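Long-range contacts in putative exported protein (Bordetella pertussis Tohama I, PDB 2PFZ), which binds pyroglutamic acid as an extracytoplasmic solute receptor and probably hands it to a tripartite ATP-independent periplasmic transporter: residues T1-P6 / L34-H39; M112-V117 / V210-K215; S12-E17 / A118-G123. All coordinates share one frame; numbering follows the deposited sequence.

Contact 1: residues T1-P6 / L34-H39; sequences TKWDLP and LKITLH
Five backbone hydrogen bonds join Thr1-Pro6 and Leu34-His39 as parallel strands in matched register. The carbonyl of Thr1 takes the N-H of Lys35, with Thr1 O and Lys35 N 2.8 Å apart. Lys35 then returns its own carbonyl to Trp3 N, and the ladder passes on through Thr37 to Leu5 and ends at His39 N. The bond from Leu5 N to Thr37 O is also 2.8 Å long but bent, with 143° at the hydrogen. CA-H...O contacts lie between these rungs; in one, Lys2 CA sits 3.3 Å from Lys35 O.

The face carrying Trp3, Leu5, Ile36 and Leu38 is apolar. Leu34 CD1 lies over one face of the Trp3 indole. It makes a CH-pi contact 3.8 Å from the centroid of the five-membered ring, only 6° off the ring normal. The Leu34 side chain extends with CG anti to the backbone N (chi1 -178°), and its CD1 also meets Thr1 CG2. Further along, Leu5 CB packs on Ile36 CG2 at 3.6 Å. Leu5 and Leu38 run side by side, pointing the same way, and meet through their CD2 methyls at 3.8 Å. Val23 of helix 14-30 covers Ile36 and Leu38, and Val26 covers Leu34, while Ile61 touches Trp3 and Leu5.

The other face is mostly polar. It carries Lys2, Lys35, Asp4, Thr37 and His39, with Pro6 at its end. Lys2 CE passes Thr37 OG1 loosely at 4.1 Å, and the ammonium group of Lys35 is held by a salt bridge to Asp27.

The chemistry is therefore two-sided. The backbone bonds fix the register, the apolar face packs against helix 14-30, the crossover helix of this beta-alpha-beta unit, and against strand 61-65 and helix 222-256, and the polar face suits the more open side.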
loop_
_atom_site.group_PDB
_atom_site.type_symbol
_atom_site.label_atom_id
_atom_site.label_comp_id
_atom_site.label_asym_id
_atom_site.label_seq_id
_atom_site.Cartn_x
_atom_site.Cartn_y
_atom_site.Cartn_z
ATOM N N THR A 1 -18.648 22.772 -4.687
ATOM C CA THR A 1 -18.460 21.767 -3.613
ATOM C C THR A 1 -16.990 21.608 -3.228
ATOM O O THR A 1 -16.112 21.511 -4.089
ATOM C CB THR A 1 -19.073 20.421 -4.021
ATOM O OG1 THR A 1 -20.488 20.604 -4.196
ATOM C CG2 THR A 1 -18.815 19.345 -2.959
ATOM N N LYS A 2 -16.750 21.574 -1.919
ATOM C CA LYS A 2 -15.415 21.463 -1.376
ATOM C C LYS A 2 -15.311 20.165 -0.572
ATOM O O LYS A 2 -16.139 19.897 0.299
ATOM C CB LYS A 2 -15.140 22.700 -0.505
ATOM C CG LYS A 2 -13.723 22.907 -0.101
ATOM C CD LYS A 2 -13.266 24.318 -0.463
ATOM C CE LYS A 2 -12.128 24.765 0.418
ATOM N NZ LYS A 2 -11.959 26.241 0.346
ATOM N N TRP A 3 -14.301 19.352 -0.888
ATOM C CA TRP A 3 -14.072 18.094 -0.164
ATOM C C TRP A 3 -12.687 18.113 0.449
ATOM O O TRP A 3 -11.788 18.790 -0.057
ATOM C CB TRP A 3 -14.166 16.885 -1.099
ATOM C CG TRP A 3 -15.530 16.401 -1.453
ATOM C CD1 TRP A 3 -16.732 17.009 -1.168
ATOM C CD2 TRP A 3 -15.845 15.246 -2.241
ATOM N NE1 TRP A 3 -17.766 16.279 -1.720
ATOM C CE2 TRP A 3 -17.246 15.198 -2.381
ATOM C CE3 TRP A 3 -15.069 14.238 -2.847
ATOM C CZ2 TRP A 3 -17.901 14.165 -3.078
ATOM C CZ3 TRP A 3 -15.719 13.225 -3.545
ATOM C CH2 TRP A 3 -17.120 13.202 -3.661
ATOM N N ASP A 4 -12.508 17.357 1.529
ATOM C CA ASP A 4 -11.175 17.138 2.118
ATOM C C ASP A 4 -10.746 15.712 1.911
ATOM O O ASP A 4 -11.561 14.794 2.018
ATOM C CB ASP A 4 -11.191 17.412 3.614
ATOM C CG ASP A 4 -11.369 18.877 3.924
ATOM O OD1 ASP A 4 -10.495 19.720 3.555
ATOM O OD2 ASP A 4 -12.397 19.167 4.564
ATOM N N LEU A 5 -9.449 15.526 1.653
ATOM C CA LEU A 5 -8.921 14.204 1.321
ATOM C C LEU A 5 -7.643 13.977 2.114
ATOM O O LEU A 5 -6.595 14.513 1.764
ATOM C CB LEU A 5 -8.634 14.116 -0.190
ATOM C CG LEU A 5 -8.370 12.708 -0.787
ATOM C CD1 LEU A 5 -8.440 12.728 -2.332
ATOM C CD2 LEU A 5 -7.073 12.043 -0.299
ATOM N N PRO A 6 -7.723 13.228 3.220
ATOM C CA PRO A 6 -6.502 12.904 3.935
ATOM C C PRO A 6 -5.663 11.807 3.276
ATOM O O PRO A 6 -6.195 10.821 2.753
ATOM C CB PRO A 6 -7.018 12.437 5.299
ATOM C CG PRO A 6 -8.295 11.807 4.994
ATOM C CD PRO A 6 -8.899 12.695 3.917
ATOM N N LEU A 34 -16.055 20.913 -8.278
ATOM C CA LEU A 34 -15.561 20.100 -7.167
ATOM C C LEU A 34 -14.100 20.409 -6.875
ATOM O O LEU A 34 -13.218 20.119 -7.693
ATOM C CB LEU A 34 -15.774 18.610 -7.435
ATOM C CG LEU A 34 -15.351 17.611 -6.342
ATOM C CD1 LEU A 34 -15.942 17.999 -4.984
ATOM C CD2 LEU A 34 -15.719 16.169 -6.728
ATOM N N LYS A 35 -13.857 20.985 -5.699
ATOM C CA LYS A 35 -12.496 21.330 -5.292
ATOM C C LYS A 35 -12.081 20.464 -4.131
ATOM O O LYS A 35 -12.725 20.475 -3.094
ATOM C CB LYS A 35 -12.358 22.806 -4.934
ATOM C CG LYS A 35 -12.740 23.739 -6.105
ATOM C CD LYS A 35 -11.767 24.880 -6.234
ATOM C CE LYS A 35 -12.301 25.969 -7.163
ATOM N NZ LYS A 35 -12.230 25.589 -8.598
ATOM N N ILE A 36 -11.007 19.707 -4.320
ATOM C CA ILE A 36 -10.549 18.796 -3.274
ATOM C C ILE A 36 -9.256 19.315 -2.658
ATOM O O ILE A 36 -8.286 19.618 -3.363
ATOM C CB ILE A 36 -10.392 17.341 -3.774
ATOM C CG1 ILE A 36 -11.716 16.808 -4.308
ATOM C CG2 ILE A 36 -9.856 16.417 -2.639
ATOM C CD1 ILE A 36 -11.569 15.549 -5.181
ATOM N N THR A 37 -9.278 19.446 -1.344
ATOM C CA THR A 37 -8.126 19.837 -0.589
ATOM C C THR A 37 -7.480 18.592 -0.021
ATOM O O THR A 37 -8.138 17.792 0.666
ATOM C CB THR A 37 -8.530 20.777 0.555
ATOM O OG1 THR A 37 -9.122 21.947 -0.003
ATOM C CG2 THR A 37 -7.320 21.199 1.362
ATOM N N LEU A 38 -6.192 18.440 -0.325
ATOM C CA LEU A 38 -5.396 17.325 0.172
ATOM C C LEU A 38 -4.767 17.676 1.500
ATOM O O LEU A 38 -4.217 18.772 1.664
ATOM C CB LEU A 38 -4.260 17.021 -0.800
ATOM C CG LEU A 38 -4.559 16.345 -2.133
ATOM C CD1 LEU A 38 -3.223 16.222 -2.852
ATOM C CD2 LEU A 38 -5.179 14.971 -1.916
ATOM N N HIS A 39 -4.829 16.732 2.436
ATOM C CA HIS A 39 -4.192 16.897 3.732
ATOM C C HIS A 39 -3.131 15.845 3.861
ATOM O O HIS A 39 -3.432 14.692 4.159
ATOM C CB HIS A 39 -5.225 16.751 4.830
ATOM C CG HIS A 39 -6.189 17.887 4.853
ATOM N ND1 HIS A 39 -7.347 17.900 4.104
ATOM C CD2 HIS A 39 -6.126 19.084 5.476
ATOM C CE1 HIS A 39 -7.976 19.048 4.294
ATOM N NE2 HIS A 39 -7.255 19.781 5.122
#

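Contact 2: residues M112-V117 / V210-K215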
loop_
_atom_site.group_PDB
_atom_site.type_symbol
_atom_site.label_atom_id
_atom_site.label_comp_id
_atom_site.label_asym_id
_atom_site.label_seq_id
_atom_site.Cartn_x
_atom_site.Cartn_y
_atom_site.Cartn_z
ATOM N N MET A 112 -17.489 3.973 -1.735
ATOM C CA MET A 112 -17.100 3.576 -3.081
ATOM C C MET A 112 -15.595 3.503 -3.237
ATOM O O MET A 112 -14.861 4.286 -2.634
ATOM C CB MET A 112 -17.614 4.582 -4.099
ATOM C CG MET A 112 -19.057 4.841 -3.964
ATOM S SD MET A 112 -19.587 6.245 -4.949
ATOM C CE MET A 112 -18.628 5.958 -6.443
ATOM N N LEU A 113 -15.151 2.573 -4.073
ATOM C CA LEU A 113 -13.742 2.514 -4.484
ATOM C C LEU A 113 -13.543 3.382 -5.711
ATOM O O LEU A 113 -14.070 3.085 -6.795
ATOM C CB LEU A 113 -13.323 1.081 -4.793
ATOM C CG LEU A 113 -11.899 0.860 -5.341
ATOM C CD1 LEU A 113 -10.830 1.368 -4.368
ATOM C CD2 LEU A 113 -11.691 -0.618 -5.670
ATOM N N LEU A 114 -12.773 4.444 -5.566
ATOM C CA LEU A 114 -12.554 5.329 -6.705
ATOM C C LEU A 114 -11.419 4.822 -7.588
ATOM O O LEU A 114 -11.585 4.667 -8.785
ATOM C CB LEU A 114 -12.353 6.790 -6.270
ATOM C CG LEU A 114 -12.278 7.783 -7.445
ATOM C CD1 LEU A 114 -13.631 7.888 -8.155
ATOM C CD2 LEU A 114 -11.840 9.128 -6.998
ATOM N N TYR A 115 -10.262 4.586 -6.999
ATOM C CA TYR A 115 -9.164 3.958 -7.713
ATOM C C TYR A 115 -8.172 3.363 -6.726
ATOM O O TYR A 115 -8.214 3.689 -5.550
ATOM C CB TYR A 115 -8.501 4.935 -8.650
ATOM C CG TYR A 115 -7.659 6.017 -8.020
ATOM C CD1 TYR A 115 -8.210 7.268 -7.706
ATOM C CD2 TYR A 115 -6.283 5.818 -7.788
ATOM C CE1 TYR A 115 -7.424 8.283 -7.178
ATOM C CE2 TYR A 115 -5.483 6.845 -7.265
ATOM C CZ TYR A 115 -6.072 8.068 -6.957
ATOM O OH TYR A 115 -5.302 9.090 -6.433
ATOM N N SER A 116 -7.323 2.458 -7.209
ATOM C CA SER A 116 -6.361 1.778 -6.343
ATOM C C SER A 116 -5.030 1.669 -7.082
ATOM O O SER A 116 -5.021 1.336 -8.277
ATOM C CB SER A 116 -6.872 0.380 -5.970
ATOM O OG SER A 116 -6.013 -0.302 -5.034
ATOM N N VAL A 117 -3.925 2.007 -6.404
ATOM C CA VAL A 117 -2.626 1.863 -7.037
ATOM C C VAL A 117 -1.602 1.137 -6.188
ATOM O O VAL A 117 -1.576 1.286 -4.984
ATOM C CB VAL A 117 -2.056 3.140 -7.778
ATOM C CG1 VAL A 117 -3.020 4.372 -7.835
ATOM C CG2 VAL A 117 -0.615 3.471 -7.436
ATOM N N VAL A 210 -8.223 4.928 -2.986
ATOM C CA VAL A 210 -8.929 6.166 -2.689
ATOM C C VAL A 210 -10.414 5.814 -2.601
ATOM O O VAL A 210 -10.997 5.305 -3.565
ATOM C CB VAL A 210 -8.649 7.229 -3.750
ATOM C CG1 VAL A 210 -9.562 8.455 -3.542
ATOM C CG2 VAL A 210 -7.164 7.628 -3.687
ATOM N N LEU A 211 -10.983 6.052 -1.421
ATOM C CA LEU A 211 -12.363 5.711 -1.095
ATOM C C LEU A 211 -13.166 6.984 -1.073
ATOM O O LEU A 211 -12.642 8.043 -0.751
ATOM C CB LEU A 211 -12.453 5.080 0.288
ATOM C CG LEU A 211 -11.471 3.974 0.676
ATOM C CD1 LEU A 211 -11.875 3.426 2.064
ATOM C CD2 LEU A 211 -11.442 2.860 -0.364
ATOM N N VAL A 212 -14.444 6.851 -1.411
ATOM C CA VAL A 212 -15.373 7.974 -1.460
ATOM C C VAL A 212 -16.611 7.600 -0.649
ATOM O O VAL A 212 -17.137 6.470 -0.752
ATOM C CB VAL A 212 -15.777 8.303 -2.938
ATOM C CG1 VAL A 212 -16.873 9.367 -2.983
ATOM C CG2 VAL A 212 -14.590 8.794 -3.736
ATOM N N ASN A 213 -17.079 8.537 0.173
ATOM C CA ASN A 213 -18.356 8.363 0.861
ATOM C C ASN A 213 -19.551 8.445 -0.122
ATOM O O ASN A 213 -19.696 9.446 -0.846
ATOM C CB ASN A 213 -18.506 9.401 1.984
ATOM C CG ASN A 213 -19.804 9.236 2.749
ATOM O OD1 ASN A 213 -20.852 9.766 2.347
ATOM N ND2 ASN A 213 -19.747 8.504 3.858
ATOM N N LYS A 214 -20.383 7.401 -0.157
ATOM C CA LYS A 214 -21.504 7.328 -1.129
ATOM C C LYS A 214 -22.459 8.520 -0.993
ATOM O O LYS A 214 -22.890 9.112 -1.995
ATOM C CB LYS A 214 -22.335 6.043 -0.936
ATOM C CG LYS A 214 -21.589 4.746 -1.087
ATOM C CD LYS A 214 -21.712 4.169 -2.505
ATOM C CE LYS A 214 -21.448 2.664 -2.575
ATOM N NZ LYS A 214 -21.856 2.177 -3.984
ATOM N N LYS A 215 -22.808 8.862 0.247
ATOM C CA LYS A 215 -23.710 10.011 0.489
ATOM C C LYS A 215 -23.120 11.311 -0.062
ATOM O O LYS A 215 -23.834 12.108 -0.679
ATOM C CB LYS A 215 -24.024 10.150 1.982
ATOM C CG LYS A 215 -25.047 9.160 2.490
ATOM C CD LYS A 215 -25.500 9.580 3.890
ATOM C CE LYS A 215 -26.179 8.422 4.605
ATOM N NZ LYS A 215 -26.453 8.794 6.029
#
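Val210 meets Tyr115 and Leu114 together. Its N-H bonds to Tyr115 O, with Val210 N and Tyr115 O 2.8 Å apart. Its carbonyl takes the N-H of Leu114, again at 2.8 Å between Val210 O and Leu114 N. The side chain of Val210 lies against one face of the Tyr115 ring. CG2 makes the CH-pi contact there, 3.9 Å from the ring centroid and 28° off the normal. Tyr115 holds its ring in this place with CG between the backbone N and the carbonyl carbon (chi1 72°). Phe22 of helix 14-30 packs edge-to-face with the same tyrosine. The other branch of Val210, CG1, runs alongside Leu114 and reaches its CD2 at 4.2 Å.

Leu211 pairs with Leu113 without hydrogen bonds between them. Their side chains leave by the opposite face from Val210 and Val212, and both touch Leu106 of helix 88-107. Leu211 CA makes a CA-H...O contact with Met112 O at 3.3 Å.

Val212 and Met112 form a hydrogen-bonded pair. Met112 N is 2.7 Å from Val212 O, and Val212 N returns a bond to Met112 O. Val212 CG2 also packs on Leu114 CB at 3.9 Å. Asn213 ends the strand as N-cap of helix 214-218. Its OD1 accepts the N-H of Ala216, and its ND2 bonds to Val54 O.

Leu114 and Tyr115 both stand opposite Val210, which makes this a classic beta bulge. It shifts the register by one residue without breaking the antiparallel pairing of 111-118 with 207-213, the central strand of a three-stranded sheet in this periplasmic-binding-protein fold.

Contact 3: residues S12-E17 / A118-G123; sequences SNLHVE and AWPPQG. With PCA (pyroglutamic acid), chain B.
This is a buried side-chain contact between the start of helix 14-30 and the loop joining strands 111-118 and 123-126, beside the pyroglutamic acid site. No hydrogen bond crosses between the two segments. The main meeting is an aromatic one. His15 turns its edge to the face of Trp119 in an edge-to-face pair. The imidazole and the five-membered ring of the indole have centroids 4.1 Å apart and planes at 58°. His15 NE2 leads, at 3.3 Å from Trp119 CE2. The imidazole reaches the indole with CG anti to the carbonyl carbon of His15 (chi1 -68°).

The ligand occupies the opposite face of the indole. Pyroglutamic acid CD lies 3.3 Å from Trp119 CD2, and its lactam carbonyl oxygen OE is 3.2 Å from Trp119 CE3. The indole thus lies between histidine and ligand. Its NE1 is hydrogen-bonded to Asn208 OD1, which would help fix the rotation of the ring, and Tyr9 adds another edge-to-face contact.

Beside this stack, Leu14 and Pro120 meet tip to tip, with Leu14 CD2 3.9 Å from Pro120 CG. The side chain of Asn13, the N-cap residue of the helix, crosses the indole at about a right angle.

Gln122, in the same loop, also lines the pocket. Ser181, Ser182, Thr185 and Arg142 hydrogen-bond the ligand. His15 stands behind Trp119 as a second-shell residue. This is the solute site of a pyroglutamic-acid-binding DctP receptor; here a tryptophan covers one face of the ligand.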
loop_
_atom_site.group_PDB
_atom_site.type_symbol
_atom_site.label_atom_id
_atom_site.label_comp_id
_atom_site.label_asym_id
_atom_site.label_seq_id
_atom_site.Cartn_x
_atom_site.Cartn_y
_atom_site.Cartn_z
ATOM N N SER A 12 6.252 14.504 -1.286
ATOM C CA SER A 12 7.229 13.932 -2.220
ATOM C C SER A 12 6.921 12.479 -2.604
ATOM O O SER A 12 7.501 11.932 -3.546
ATOM C CB SER A 12 8.660 14.077 -1.694
ATOM O OG SER A 12 8.819 13.422 -0.458
ATOM N N ASN A 13 5.986 11.864 -1.892
ATOM C CA ASN A 13 5.632 10.476 -2.166
ATOM C C ASN A 13 4.836 10.304 -3.473
ATOM O O ASN A 13 3.938 11.119 -3.801
ATOM C CB ASN A 13 4.926 9.892 -0.949
ATOM C CG ASN A 13 4.300 8.533 -1.213
ATOM O OD1 ASN A 13 4.935 7.480 -1.030
ATOM N ND2 ASN A 13 3.066 8.550 -1.655
ATOM N N LEU A 14 5.183 9.254 -4.221
ATOM C CA LEU A 14 4.564 8.961 -5.524
ATOM C C LEU A 14 3.016 8.939 -5.491
ATOM O O LEU A 14 2.372 9.481 -6.405
ATOM C CB LEU A 14 5.152 7.675 -6.166
ATOM C CG LEU A 14 4.755 6.289 -5.613
ATOM C CD1 LEU A 14 3.507 5.723 -6.300
ATOM C CD2 LEU A 14 5.916 5.286 -5.680
ATOM N N HIS A 15 2.405 8.353 -4.453
ATOM C CA HIS A 15 0.925 8.350 -4.377
ATOM C C HIS A 15 0.362 9.762 -4.215
ATOM O O HIS A 15 -0.714 10.060 -4.720
ATOM C CB HIS A 15 0.409 7.516 -3.205
ATOM C CG HIS A 15 0.646 6.044 -3.357
ATOM N ND1 HIS A 15 -0.152 5.232 -4.134
ATOM C CD2 HIS A 15 1.616 5.245 -2.849
ATOM C CE1 HIS A 15 0.302 3.992 -4.081
ATOM N NE2 HIS A 15 1.371 3.973 -3.304
ATOM N N VAL A 16 1.097 10.619 -3.496
ATOM C CA VAL A 16 0.616 11.976 -3.186
ATOM C C VAL A 16 0.864 12.913 -4.371
ATOM O O VAL A 16 0.016 13.776 -4.684
ATOM C CB VAL A 16 1.230 12.518 -1.881
ATOM C CG1 VAL A 16 0.581 13.846 -1.487
ATOM C CG2 VAL A 16 1.027 11.497 -0.747
ATOM N N GLU A 17 2.030 12.767 -5.009
ATOM C CA GLU A 17 2.263 13.378 -6.320
ATOM C C GLU A 17 1.085 13.059 -7.249
ATOM O O GLU A 17 0.563 13.959 -7.903
ATOM C CB GLU A 17 3.570 12.882 -6.943
ATOM C CG GLU A 17 3.851 13.482 -8.336
ATOM C CD GLU A 17 5.194 13.021 -8.923
ATOM O OE1 GLU A 17 5.495 13.347 -10.109
ATOM O OE2 GLU A 17 5.954 12.329 -8.204
ATOM N N ALA A 118 -0.787 0.325 -6.849
ATOM C CA ALA A 118 0.205 -0.482 -6.147
ATOM C C ALA A 118 1.427 0.341 -5.790
ATOM O O ALA A 118 1.934 1.092 -6.612
ATOM C CB ALA A 118 0.632 -1.672 -7.013
ATOM N N TRP A 119 1.888 0.176 -4.552
ATOM C CA TRP A 119 3.235 0.570 -4.147
ATOM C C TRP A 119 4.215 -0.343 -4.904
ATOM O O TRP A 119 3.826 -1.409 -5.383
ATOM C CB TRP A 119 3.420 0.313 -2.644
ATOM C CG TRP A 119 2.777 1.316 -1.712
ATOM C CD1 TRP A 119 1.513 1.274 -1.205
ATOM C CD2 TRP A 119 3.406 2.452 -1.142
ATOM N NE1 TRP A 119 1.302 2.327 -0.343
ATOM C CE2 TRP A 119 2.450 3.086 -0.302
ATOM C CE3 TRP A 119 4.671 3.027 -1.280
ATOM C CZ2 TRP A 119 2.740 4.240 0.414
ATOM C CZ3 TRP A 119 4.956 4.182 -0.572
ATOM C CH2 TRP A 119 3.997 4.770 0.275
ATOM N N PRO A 120 5.493 0.069 -5.014
ATOM C CA PRO A 120 6.506 -0.801 -5.644
ATOM C C PRO A 120 6.776 -2.119 -4.887
ATOM O O PRO A 120 6.367 -2.287 -3.728
ATOM C CB PRO A 120 7.736 0.096 -5.700
ATOM C CG PRO A 120 7.122 1.551 -5.645
ATOM C CD PRO A 120 6.053 1.383 -4.655
ATOM N N PRO A 121 7.421 -3.087 -5.567
ATOM C CA PRO A 121 7.640 -4.401 -4.956
ATOM C C PRO A 121 8.433 -4.335 -3.664
ATOM O O PRO A 121 9.404 -3.576 -3.564
ATOM C CB PRO A 121 8.406 -5.153 -6.041
ATOM C CG PRO A 121 7.947 -4.495 -7.325
ATOM C CD PRO A 121 7.940 -3.047 -6.954
ATOM N N GLN A 122 7.983 -5.088 -2.680
ATOM C CA GLN A 122 8.480 -4.918 -1.315
ATOM C C GLN A 122 9.727 -5.710 -1.038
ATOM O O GLN A 122 9.748 -6.926 -1.244
ATOM C CB GLN A 122 7.415 -5.318 -0.315
ATOM C CG GLN A 122 6.091 -4.565 -0.561
ATOM C CD GLN A 122 6.056 -3.144 -0.027
ATOM O OE1 GLN A 122 6.004 -2.171 -0.794
ATOM N NE2 GLN A 122 6.030 -3.013 1.267
ATOM N N GLY A 123 10.738 -5.018 -0.504
ATOM C CA GLY A 123 12.000 -5.666 -0.158
ATOM C C GLY A 123 12.289 -5.488 1.310
ATOM O O GLY A 123 11.499 -4.884 2.033
HETATM N N PCA B . 5.560 2.060 1.912
HETATM C CA PCA B . 4.469 2.188 2.898
HETATM C CB PCA B . 3.468 1.040 2.759
HETATM C CG PCA B . 4.002 0.145 1.656
HETATM C CD PCA B . 5.225 0.867 1.170
HETATM O OE PCA B . 5.882 0.500 0.184
HETATM C C PCA B . 5.103 2.076 4.265
HETATM O O PCA B . 4.518 2.456 5.288
HETATM O OXT PCA B . 6.242 1.588 4.349
#

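In the fold
Contact 1 and contact 2 lie on the same side of the chain's centre, with their own centres 13 Å apart. They touch where Trp3 CH2 packs on Val212 CG1 at 3.9 Å. Contact 3 borders the ligand through Trp119 and Gln122, and its centre is about 21 Å from that of contact 1 and 18 Å from that of contact 2. Helix 14-30 connects the two strands of contact 1 and, at its N-terminal end, places His15 behind Trp119, on the side away from the ligand. Strand 111-118 runs from contact 2 directly into the loop bearing Trp119. There contacts 2 and 3 touch, with Val117 O 3.4 Å from His15 CE1.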